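Local coordinates for protein ethyl acetate hydrolase (Pseudomonas veronii, PDB 5EFZ) that hydrolyses ethyl acetate to ethanol and acetate, as a homodimeric alpha/beta-hydrolase esterase in the degradation of short-chain methyl ketones, at residues K221-M226 / D332-L337; W271-G276 / D305-V310; P65-G70 / E76-G81. All coordinates share one frame; numbering follows the deposited sequence.

Contact 1 of 3, residues K221-M226 / D332-L337; sequences KLWTLM and DGHLGL. With ACT (acetate ion), chain O.
Trp-223 of helix 213-227 meets His-334 and Leu-335 in the loop before helix 342-356. Its six-membered ring brings CZ3 to CD2 of His-334, 4.0 Å away. CD2 lies at the indole edge, near its plane. The close-fitting end is the NE2 of the imidazole, held against the acetate. The imidazole CG is anti to the backbone N (chi1 -169°), and NE2 donates to the acetate O at 2.7 Å, with an N-H...O angle of 161°. ND1 is bonded to Asp-305 OD2, so both ring nitrogens are held and rotation is restrained. Leu-337 CD1 lies 3.9 Å above one face of the imidazole ring, toward its rim. Leu-335 makes a softer, purely van der Waals contact. Its CD1 stands 4.2 Å from Trp-223 CE3, and the two side chains cross at about a right angle. Leu-335 also packs on Met-254. The partly exposed side of the helix faces the dimer interface, where Lys-221 forms salt bridges with Glu-189 and Glu-193 of the second subunit. Ser-151 OG also bonds the acetate, which probably came from the crystallisation liquor. Ser-151, His-334 and Asp-305 fit the Ser-His-Asp catalytic triad of alpha/beta hydrolases, here with the edge of Trp-223 beside the histidine.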
loop_
_atom_site.group_PDB
_atom_site.type_symbol
_atom_site.label_atom_id
_atom_site.label_comp_id
_atom_site.label_asym_id
_atom_site.label_seq_id
_atom_site.Cartn_x
_atom_site.Cartn_y
_atom_site.Cartn_z
ATOM N N LYS A 221 6.843 9.117 -3.604
ATOM C CA LYS A 221 6.232 8.869 -2.291
ATOM C C LYS A 221 5.333 7.637 -2.330
ATOM O O LYS A 221 5.301 6.837 -1.385
ATOM C CB LYS A 221 5.423 10.072 -1.822
ATOM C CG LYS A 221 6.242 11.216 -1.283
ATOM C CD LYS A 221 5.269 12.170 -0.576
ATOM C CE LYS A 221 5.901 13.408 -0.034
ATOM N NZ LYS A 221 4.843 14.280 0.600
ATOM N N LEU A 222 4.591 7.479 -3.424
ATOM C CA LEU A 222 3.728 6.298 -3.558
ATOM C C LEU A 222 4.551 5.027 -3.621
ATOM O O LEU A 222 4.152 3.997 -3.071
ATOM C CB LEU A 222 2.852 6.413 -4.795
ATOM C CG LEU A 222 1.763 7.462 -4.673
ATOM C CD1 LEU A 222 1.271 7.921 -6.073
ATOM C CD2 LEU A 222 0.586 6.891 -3.864
ATOM N N TRP A 223 5.690 5.079 -4.301
ATOM C CA TRP A 223 6.616 3.956 -4.326
ATOM C C TRP A 223 7.186 3.655 -2.940
ATOM O O TRP A 223 7.451 2.508 -2.612
ATOM C CB TRP A 223 7.765 4.222 -5.308
ATOM C CG TRP A 223 7.426 3.741 -6.673
ATOM C CD1 TRP A 223 7.104 4.510 -7.776
ATOM C CD2 TRP A 223 7.358 2.373 -7.099
ATOM N NE1 TRP A 223 6.860 3.685 -8.864
ATOM C CE2 TRP A 223 7.017 2.378 -8.482
ATOM C CE3 TRP A 223 7.590 1.144 -6.456
ATOM C CZ2 TRP A 223 6.856 1.187 -9.222
ATOM C CZ3 TRP A 223 7.429 -0.046 -7.202
ATOM C CH2 TRP A 223 7.090 -0.001 -8.571
ATOM N N THR A 224 7.372 4.679 -2.121
ATOM C CA THR A 224 7.871 4.444 -0.774
ATOM C C THR A 224 6.814 3.708 0.064
ATOM O O THR A 224 7.134 2.834 0.890
ATOM C CB THR A 224 8.237 5.765 -0.070
ATOM O OG1 THR A 224 9.081 6.556 -0.939
ATOM C CG2 THR A 224 8.978 5.476 1.266
ATOM N N LEU A 225 5.566 4.107 -0.125
ATOM C CA LEU A 225 4.431 3.531 0.580
ATOM C C LEU A 225 4.250 2.030 0.259
ATOM O O LEU A 225 3.974 1.225 1.155
ATOM C CB LEU A 225 3.143 4.287 0.209
ATOM C CG LEU A 225 1.857 3.707 0.793
ATOM C CD1 LEU A 225 1.828 3.889 2.321
ATOM C CD2 LEU A 225 0.650 4.350 0.184
ATOM N N MET A 226 4.384 1.676 -1.018
ATOM C CA MET A 226 4.046 0.321 -1.500
ATOM C C MET A 226 5.265 -0.547 -1.835
ATOM O O MET A 226 5.127 -1.747 -1.964
ATOM C CB MET A 226 3.166 0.397 -2.777
ATOM C CG MET A 226 1.764 0.978 -2.514
ATOM S SD MET A 226 0.760 -0.061 -1.462
ATOM C CE MET A 226 0.648 -1.583 -2.400
ATOM N N ASP A 332 12.438 -6.392 2.990
ATOM C CA ASP A 332 12.604 -5.206 2.133
ATOM C C ASP A 332 11.493 -5.169 1.085
ATOM O O ASP A 332 11.282 -4.153 0.438
ATOM C CB ASP A 332 13.972 -5.166 1.423
ATOM C CG ASP A 332 15.124 -4.836 2.373
ATOM O OD1 ASP A 332 14.996 -5.044 3.604
ATOM O OD2 ASP A 332 16.186 -4.394 1.894
ATOM N N GLY A 333 10.766 -6.264 0.926
ATOM C CA GLY A 333 9.599 -6.221 0.046
ATOM C C GLY A 333 10.010 -6.033 -1.406
ATOM O O GLY A 333 11.126 -6.386 -1.833
ATOM N N HIS A 334 9.114 -5.409 -2.170
ATOM C CA HIS A 334 9.330 -5.371 -3.607
ATOM C C HIS A 334 10.678 -4.778 -4.018
ATOM O O HIS A 334 11.404 -5.326 -4.893
ATOM C CB HIS A 334 8.200 -4.578 -4.259
ATOM C CG HIS A 334 8.199 -4.712 -5.747
ATOM N ND1 HIS A 334 7.737 -5.850 -6.384
ATOM C CD2 HIS A 334 8.635 -3.872 -6.722
ATOM C CE1 HIS A 334 7.858 -5.686 -7.700
ATOM N NE2 HIS A 334 8.402 -4.497 -7.931
ATOM N N LEU A 335 11.038 -3.648 -3.408
ATOM C CA LEU A 335 12.249 -2.950 -3.855
ATOM C C LEU A 335 13.522 -3.554 -3.263
ATOM O O LEU A 335 14.622 -3.037 -3.497
ATOM C CB LEU A 335 12.166 -1.453 -3.534
ATOM C CG LEU A 335 11.119 -0.753 -4.404
ATOM C CD1 LEU A 335 10.958 0.723 -4.003
ATOM C CD2 LEU A 335 11.471 -0.905 -5.900
ATOM N N GLY A 336 13.391 -4.685 -2.566
ATOM C CA GLY A 336 14.537 -5.564 -2.337
ATOM C C GLY A 336 15.148 -5.974 -3.678
ATOM O O GLY A 336 16.289 -6.413 -3.725
ATOM N N LEU A 337 14.422 -5.788 -4.784
ATOM C CA LEU A 337 15.010 -6.033 -6.104
ATOM C C LEU A 337 16.200 -5.111 -6.366
ATOM O O LEU A 337 17.064 -5.432 -7.177
ATOM C CB LEU A 337 13.974 -5.848 -7.221
ATOM C CG LEU A 337 12.895 -6.930 -7.353
ATOM C CD1 LEU A 337 11.804 -6.451 -8.319
ATOM C CD2 LEU A 337 13.511 -8.260 -7.828
HETATM C C ACT O . 9.342 -3.044 -11.152
HETATM O O ACT O . 8.432 -3.292 -10.311
HETATM O OXT ACT O . 9.204 -3.524 -12.328
HETATM C CH3 ACT O . 10.534 -2.243 -10.753
#

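Contact 2 of 3, residues W271-G276 / D305-V310; sequences WKWQRG and DQFFTV
Trp-273 lays the NE1-CZ2 side of its indole against Phe-307 and Phe-308. Its CZ2 lies 3.7 Å from Phe-307 CE1. Its NE1 lies 3.6 Å from Phe-308 CZ. The five-membered ring and the Phe-308 ring meet rim to rim, with planes at 38° and neither over the face of the other. The Phe-307 side chain crosses the indole at about a right angle. Trp-273 CG is anti to the backbone N (chi1 167°), which sends the indole from the last turn of helix 263-274 toward the loop 305-310. NE1 finds its polar partner elsewhere, in Asp-184 OD2 of helix 182-196.

The backbone of the two phenylalanines is held by Asp-305. Its OD1 accepts from both Phe-307 N and Phe-308 N, each at 2.9 Å. The first bond reaches the anti side of the carboxylate, and the second comes from above its plane. This is an Asx turn, continued as an Asx motif. OD1 also lies 3.8 Å above one face of the Phe-307 ring, toward its rim. Phe-308 touches Ser-151, the inferred nucleophile, and Phe-307 meets His-334.

The chemistry divides the work of Asp-305. OD1 is taken up by two nearly straight backbone bonds that should fix the carboxylate, while OD2 is turned to the probable catalytic histidine.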
loop_
_atom_site.group_PDB
_atom_site.type_symbol
_atom_site.label_atom_id
_atom_site.label_comp_id
_atom_site.label_asym_id
_atom_site.label_seq_id
_atom_site.Cartn_x
_atom_site.Cartn_y
_atom_site.Cartn_z
ATOM N N TRP A 271 1.906 1.658 -18.444
ATOM C CA TRP A 271 0.780 1.135 -19.240
ATOM C C TRP A 271 1.031 -0.342 -19.547
ATOM O O TRP A 271 0.129 -1.189 -19.509
ATOM C CB TRP A 271 0.628 1.929 -20.561
ATOM C CG TRP A 271 -0.614 1.596 -21.382
ATOM C CD1 TRP A 271 -1.815 2.286 -21.389
ATOM C CD2 TRP A 271 -0.752 0.544 -22.336
ATOM N NE1 TRP A 271 -2.685 1.700 -22.284
ATOM C CE2 TRP A 271 -2.053 0.629 -22.876
ATOM C CE3 TRP A 271 0.108 -0.471 -22.792
ATOM C CZ2 TRP A 271 -2.526 -0.269 -23.828
ATOM C CZ3 TRP A 271 -0.366 -1.379 -23.737
ATOM C CH2 TRP A 271 -1.666 -1.263 -24.253
ATOM N N LYS A 272 2.283 -0.626 -19.870
ATOM C CA LYS A 272 2.695 -1.969 -20.260
ATOM C C LYS A 272 2.532 -2.919 -19.058
ATOM O O LYS A 272 1.980 -4.018 -19.167
ATOM C CB LYS A 272 4.146 -1.951 -20.734
ATOM C CG LYS A 272 4.656 -3.306 -21.231
ATOM C CD LYS A 272 6.185 -3.278 -21.452
ATOM C CE LYS A 272 6.656 -2.108 -22.327
ATOM N NZ LYS A 272 8.141 -2.324 -22.565
ATOM N N TRP A 273 3.089 -2.481 -17.935
ATOM C CA TRP A 273 3.033 -3.222 -16.675
ATOM C C TRP A 273 1.582 -3.561 -16.319
ATOM O O TRP A 273 1.265 -4.701 -15.954
ATOM C CB TRP A 273 3.718 -2.365 -15.589
ATOM C CG TRP A 273 3.561 -2.739 -14.123
ATOM C CD1 TRP A 273 3.125 -3.924 -13.569
ATOM C CD2 TRP A 273 3.844 -1.859 -13.026
ATOM N NE1 TRP A 273 3.120 -3.810 -12.170
ATOM C CE2 TRP A 273 3.563 -2.554 -11.828
ATOM C CE3 TRP A 273 4.297 -0.537 -12.953
ATOM C CZ2 TRP A 273 3.730 -1.963 -10.557
ATOM C CZ3 TRP A 273 4.454 0.053 -11.688
ATOM C CH2 TRP A 273 4.174 -0.667 -10.516
ATOM N N GLN A 274 0.691 -2.574 -16.418
ATOM C CA GLN A 274 -0.722 -2.803 -16.093
ATOM C C GLN A 274 -1.369 -3.966 -16.845
ATOM O O GLN A 274 -2.329 -4.575 -16.371
ATOM C CB GLN A 274 -1.539 -1.544 -16.416
ATOM C CG GLN A 274 -1.392 -0.442 -15.389
ATOM C CD GLN A 274 -2.290 0.741 -15.709
ATOM O OE1 GLN A 274 -2.311 1.224 -16.852
ATOM N NE2 GLN A 274 -3.059 1.210 -14.709
ATOM N N ARG A 275 -0.875 -4.220 -18.047
ATOM C CA ARG A 275 -1.569 -5.134 -18.970
ATOM C C ARG A 275 -0.854 -6.449 -19.229
ATOM O O ARG A 275 -1.314 -7.237 -20.055
ATOM C CB ARG A 275 -1.818 -4.402 -20.285
ATOM C CG ARG A 275 -3.020 -3.443 -20.173
ATOM C CD ARG A 275 -2.966 -2.313 -21.166
ATOM N NE ARG A 275 -4.048 -1.358 -20.875
ATOM C CZ ARG A 275 -3.945 -0.375 -19.978
ATOM N NH1 ARG A 275 -2.814 -0.191 -19.298
ATOM N NH2 ARG A 275 -4.980 0.416 -19.748
ATOM N N GLY A 276 0.235 -6.703 -18.501
ATOM C CA GLY A 276 0.937 -7.992 -18.636
ATOM C C GLY A 276 -0.061 -9.140 -18.438
ATOM O O GLY A 276 -0.734 -9.205 -17.418
ATOM N N ASP A 305 6.608 -8.460 -0.205
ATOM C CA ASP A 305 6.127 -7.662 -1.355
ATOM C C ASP A 305 4.652 -7.295 -1.147
ATOM O O ASP A 305 3.802 -8.168 -0.971
ATOM C CB ASP A 305 6.338 -8.465 -2.667
ATOM C CG ASP A 305 6.175 -7.624 -3.931
ATOM O OD1 ASP A 305 5.289 -6.735 -3.974
ATOM O OD2 ASP A 305 6.970 -7.856 -4.883
ATOM N N GLN A 306 4.345 -5.997 -1.161
ATOM C CA GLN A 306 2.998 -5.506 -0.943
ATOM C C GLN A 306 2.061 -5.628 -2.130
ATOM O O GLN A 306 0.851 -5.459 -1.946
ATOM C CB GLN A 306 3.064 -4.044 -0.517
ATOM C CG GLN A 306 3.952 -3.819 0.695
ATOM C CD GLN A 306 3.481 -4.577 1.911
ATOM O OE1 GLN A 306 2.312 -4.485 2.289
ATOM N NE2 GLN A 306 4.392 -5.336 2.543
ATOM N N PHE A 307 2.571 -5.837 -3.341
ATOM C CA PHE A 307 1.639 -5.837 -4.472
ATOM C C PHE A 307 1.800 -6.987 -5.453
ATOM O O PHE A 307 0.856 -7.283 -6.191
ATOM C CB PHE A 307 1.668 -4.470 -5.212
ATOM C CG PHE A 307 2.994 -4.069 -5.738
ATOM C CD1 PHE A 307 3.335 -4.342 -7.055
ATOM C CD2 PHE A 307 3.878 -3.353 -4.954
ATOM C CE1 PHE A 307 4.556 -3.957 -7.566
ATOM C CE2 PHE A 307 5.101 -2.962 -5.451
ATOM C CZ PHE A 307 5.440 -3.262 -6.771
ATOM N N PHE A 308 2.948 -7.667 -5.452
ATOM C CA PHE A 308 3.030 -8.958 -6.132
ATOM C C PHE A 308 3.160 -9.983 -4.997
ATOM O O PHE A 308 4.266 -10.317 -4.611
ATOM C CB PHE A 308 4.230 -9.033 -7.089
ATOM C CG PHE A 308 4.024 -8.360 -8.418
ATOM C CD1 PHE A 308 3.002 -8.776 -9.270
ATOM C CD2 PHE A 308 4.894 -7.368 -8.847
ATOM C CE1 PHE A 308 2.827 -8.169 -10.521
ATOM C CE2 PHE A 308 4.741 -6.762 -10.106
ATOM C CZ PHE A 308 3.712 -7.168 -10.942
ATOM N N THR A 309 2.047 -10.430 -4.411
ATOM C CA THR A 309 2.138 -11.151 -3.140
ATOM C C THR A 309 2.527 -12.608 -3.285
ATOM O O THR A 309 2.439 -13.192 -4.372
ATOM C CB THR A 309 0.829 -11.095 -2.371
ATOM O OG1 THR A 309 -0.133 -11.944 -3.015
ATOM C CG2 THR A 309 0.314 -9.637 -2.364
ATOM N N VAL A 310 2.958 -13.182 -2.169
ATOM C CA VAL A 310 3.257 -14.613 -2.119
ATOM C C VAL A 310 2.031 -15.406 -2.578
ATOM O O VAL A 310 2.154 -16.399 -3.323
ATOM C CB VAL A 310 3.692 -15.017 -0.683
ATOM C CG1 VAL A 310 3.699 -16.491 -0.514
ATOM C CG2 VAL A 310 5.067 -14.421 -0.367
#

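Contact 3 of 3, residues P65-G70 / E76-G81; sequences PTWYSG and EQIYIG. With ACT (acetate ion), chain O.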
loop_
_atom_site.group_PDB
_atom_site.type_symbol
_atom_site.label_atom_id
_atom_site.label_comp_id
_atom_site.label_asym_id
_atom_site.label_seq_id
_atom_site.Cartn_x
_atom_site.Cartn_y
_atom_site.Cartn_z
ATOM N N PRO A 65 15.647 -9.513 -18.914
ATOM C CA PRO A 65 14.856 -8.300 -19.219
ATOM C C PRO A 65 14.945 -7.299 -18.085
ATOM O O PRO A 65 15.358 -7.651 -16.992
ATOM C CB PRO A 65 13.403 -8.815 -19.342
ATOM C CG PRO A 65 13.535 -10.343 -19.464
ATOM C CD PRO A 65 14.775 -10.671 -18.632
ATOM N N THR A 66 14.589 -6.044 -18.341
ATOM C CA THR A 66 14.708 -5.014 -17.299
ATOM C C THR A 66 13.323 -4.679 -16.746
ATOM O O THR A 66 12.279 -5.031 -17.347
ATOM C CB THR A 66 15.395 -3.731 -17.857
ATOM O OG1 THR A 66 14.583 -3.198 -18.899
ATOM C CG2 THR A 66 16.806 -4.067 -18.483
ATOM N N TRP A 67 13.310 -4.010 -15.595
ATOM C CA TRP A 67 12.071 -3.798 -14.876
ATOM C C TRP A 67 11.601 -2.357 -15.017
ATOM O O TRP A 67 12.206 -1.554 -15.736
ATOM C CB TRP A 67 12.239 -4.166 -13.389
ATOM C CG TRP A 67 13.402 -3.506 -12.687
ATOM C CD1 TRP A 67 13.721 -2.165 -12.666
ATOM C CD2 TRP A 67 14.375 -4.165 -11.855
ATOM N NE1 TRP A 67 14.850 -1.957 -11.888
ATOM C CE2 TRP A 67 15.273 -3.166 -11.387
ATOM C CE3 TRP A 67 14.580 -5.498 -11.474
ATOM C CZ2 TRP A 67 16.352 -3.470 -10.543
ATOM C CZ3 TRP A 67 15.660 -5.803 -10.646
ATOM C CH2 TRP A 67 16.530 -4.792 -10.188
ATOM N N TYR A 68 10.503 -2.048 -14.339
ATOM C CA TYR A 68 9.904 -0.716 -14.419
ATOM C C TYR A 68 10.887 0.366 -13.961
ATOM O O TYR A 68 11.407 0.260 -12.871
ATOM C CB TYR A 68 8.639 -0.648 -13.553
ATOM C CG TYR A 68 8.076 0.771 -13.497
ATOM C CD1 TYR A 68 7.250 1.258 -14.513
ATOM C CD2 TYR A 68 8.377 1.619 -12.423
ATOM C CE1 TYR A 68 6.740 2.568 -14.469
ATOM C CE2 TYR A 68 7.867 2.942 -12.372
ATOM C CZ TYR A 68 7.056 3.389 -13.394
ATOM O OH TYR A 68 6.580 4.674 -13.332
ATOM N N SER A 69 11.096 1.402 -14.798
ATOM C CA SER A 69 11.979 2.545 -14.525
ATOM C C SER A 69 13.468 2.172 -14.577
ATOM O O SER A 69 14.333 3.026 -14.413
ATOM C CB SER A 69 11.653 3.234 -13.171
ATOM O OG SER A 69 12.167 2.496 -12.069
ATOM N N GLY A 70 13.756 0.914 -14.872
ATOM C CA GLY A 70 15.111 0.408 -14.776
ATOM C C GLY A 70 15.821 0.296 -16.115
ATOM O O GLY A 70 15.222 0.444 -17.201
ATOM N N GLU A 76 23.025 -5.362 -14.084
ATOM C CA GLU A 76 24.446 -5.644 -14.029
ATOM C C GLU A 76 25.036 -5.419 -12.637
ATOM O O GLU A 76 25.731 -6.283 -12.104
ATOM C CB GLU A 76 25.193 -4.775 -15.039
ATOM C CG GLU A 76 26.675 -4.971 -14.980
ATOM C CD GLU A 76 27.428 -3.936 -15.774
ATOM O OE1 GLU A 76 26.798 -2.966 -16.250
ATOM O OE2 GLU A 76 28.651 -4.098 -15.922
ATOM N N GLN A 77 24.780 -4.242 -12.073
ATOM C CA GLN A 77 25.336 -3.867 -10.791
ATOM C C GLN A 77 24.870 -4.772 -9.639
ATOM O O GLN A 77 25.639 -5.046 -8.729
ATOM C CB GLN A 77 24.977 -2.406 -10.471
ATOM C CG GLN A 77 25.758 -1.414 -11.322
ATOM C CD GLN A 77 25.375 0.025 -11.047
ATOM O OE1 GLN A 77 24.229 0.323 -10.678
ATOM N NE2 GLN A 77 26.328 0.929 -11.226
ATOM N N ILE A 78 23.616 -5.200 -9.675
ATOM C CA ILE A 78 23.046 -5.905 -8.516
ATOM C C ILE A 78 23.251 -7.421 -8.611
ATOM O O ILE A 78 23.496 -8.085 -7.597
ATOM C CB ILE A 78 21.547 -5.569 -8.373
ATOM C CG1 ILE A 78 21.375 -4.055 -8.184
ATOM C CG2 ILE A 78 20.897 -6.341 -7.198
ATOM C CD1 ILE A 78 19.972 -3.577 -8.470
ATOM N N TYR A 79 23.210 -7.962 -9.826
ATOM C CA TYR A 79 23.073 -9.420 -10.000
ATOM C C TYR A 79 24.202 -10.146 -10.734
ATOM O O TYR A 79 24.396 -11.356 -10.535
ATOM C CB TYR A 79 21.759 -9.716 -10.732
ATOM C CG TYR A 79 20.557 -9.266 -9.937
ATOM C CD1 TYR A 79 20.141 -9.975 -8.843
ATOM C CD2 TYR A 79 19.832 -8.126 -10.309
ATOM C CE1 TYR A 79 19.054 -9.563 -8.070
ATOM C CE2 TYR A 79 18.724 -7.708 -9.561
ATOM C CZ TYR A 79 18.342 -8.428 -8.445
ATOM O OH TYR A 79 17.264 -8.016 -7.683
ATOM N N ILE A 80 24.952 -9.441 -11.568
ATOM C CA ILE A 80 25.926 -10.126 -12.432
ATOM C C ILE A 80 27.351 -10.032 -11.905
ATOM O O ILE A 80 27.796 -8.956 -11.507
ATOM C CB ILE A 80 25.861 -9.559 -13.874
ATOM C CG1 ILE A 80 24.465 -9.788 -14.453
ATOM C CG2 ILE A 80 26.992 -10.172 -14.749
ATOM C CD1 ILE A 80 24.241 -9.114 -15.840
ATOM N N GLY A 81 28.072 -11.162 -11.875
ATOM C CA GLY A 81 29.458 -11.123 -11.451
ATOM C C GLY A 81 30.065 -12.499 -11.230
ATOM O O GLY A 81 29.360 -13.505 -11.074
HETATM C C ACT O . 9.342 -3.044 -11.152
HETATM O O ACT O . 8.432 -3.292 -10.311
HETATM O OXT ACT O . 9.204 -3.524 -12.328
HETATM C CH3 ACT O . 10.534 -2.243 -10.753
#
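This is a short-range aromatic and aliphatic contact between the loop that follows strand 61-65 and the end of helix 72-79, beside the active site. Trp-67 carries it from the loop side. Its CH2 lies 3.7 Å from CE2 of Tyr-79 and 4.0 Å from CD1 of Ile-78. The indole and the phenol come from opposite directions and meet edge to edge, each touching atom near the plane of the other ring. Ile-78 also reaches its own neighbour: its CG2 sits 3.4 Å above the centre of the Tyr-79 ring. The phenol is thus covered on one face and met at one edge.

The loop makes a type II beta turn from Trp-67 to Gly-70, closed by Gly-70 N to Trp-67 O at 3.0 Å. Trp-67 CG lies between the backbone N and the carbonyl carbon (chi1 53°), and this folds the indole back beside the turn. Its CD1 leaves no room for a side chain at Gly-70. At its near end the same residue borders the acetate, with CB 3.3 Å from acetate OXT. Its CG and CD1 each lie 3.7 Å from acetate CH3. The next residue grips OXT: Tyr-68 N donates to it at 2.8 Å, with an N-H...O angle of 161°. Met-152 N also bonds the acetate, so the two amides are consistent with the oxyanion hole of this fold. Replacing Trp-67 with alanine would probably leave the Tyr-79 edge and Ile-78 CD1 facing a gap, and uncover the methyl side of the acetate.

Around the contact, Leu-337 packs on Trp-67, helix 342-356 covers Ile-78 and Tyr-79 through Leu-345, and Thr-66 lies against strand 92-96.

How the contacts relate
The three contacts surround one active site. Their centres lie about 12 Å (1 and 2), 16 Å (1 and 3) and 17 Å (2 and 3) apart. Contact 3 comes first in the chain and is local, at the end of strand 61-65 of the central sheet. Contact 1 then opens on helix 213-227 and closes only at 332-337. Contact 2 forms entirely within that interval. Helices 213-227 and 263-274 belong to the insertion between strands 170-174 and 296-300, consistent with a cap over the sheet. Contacts 1 and 2 tie it to loops bearing the probable triad histidine and aspartate. Trp-223, Trp-273 and Tyr-68 link all three, and contacts 1 and 3 share the acetate.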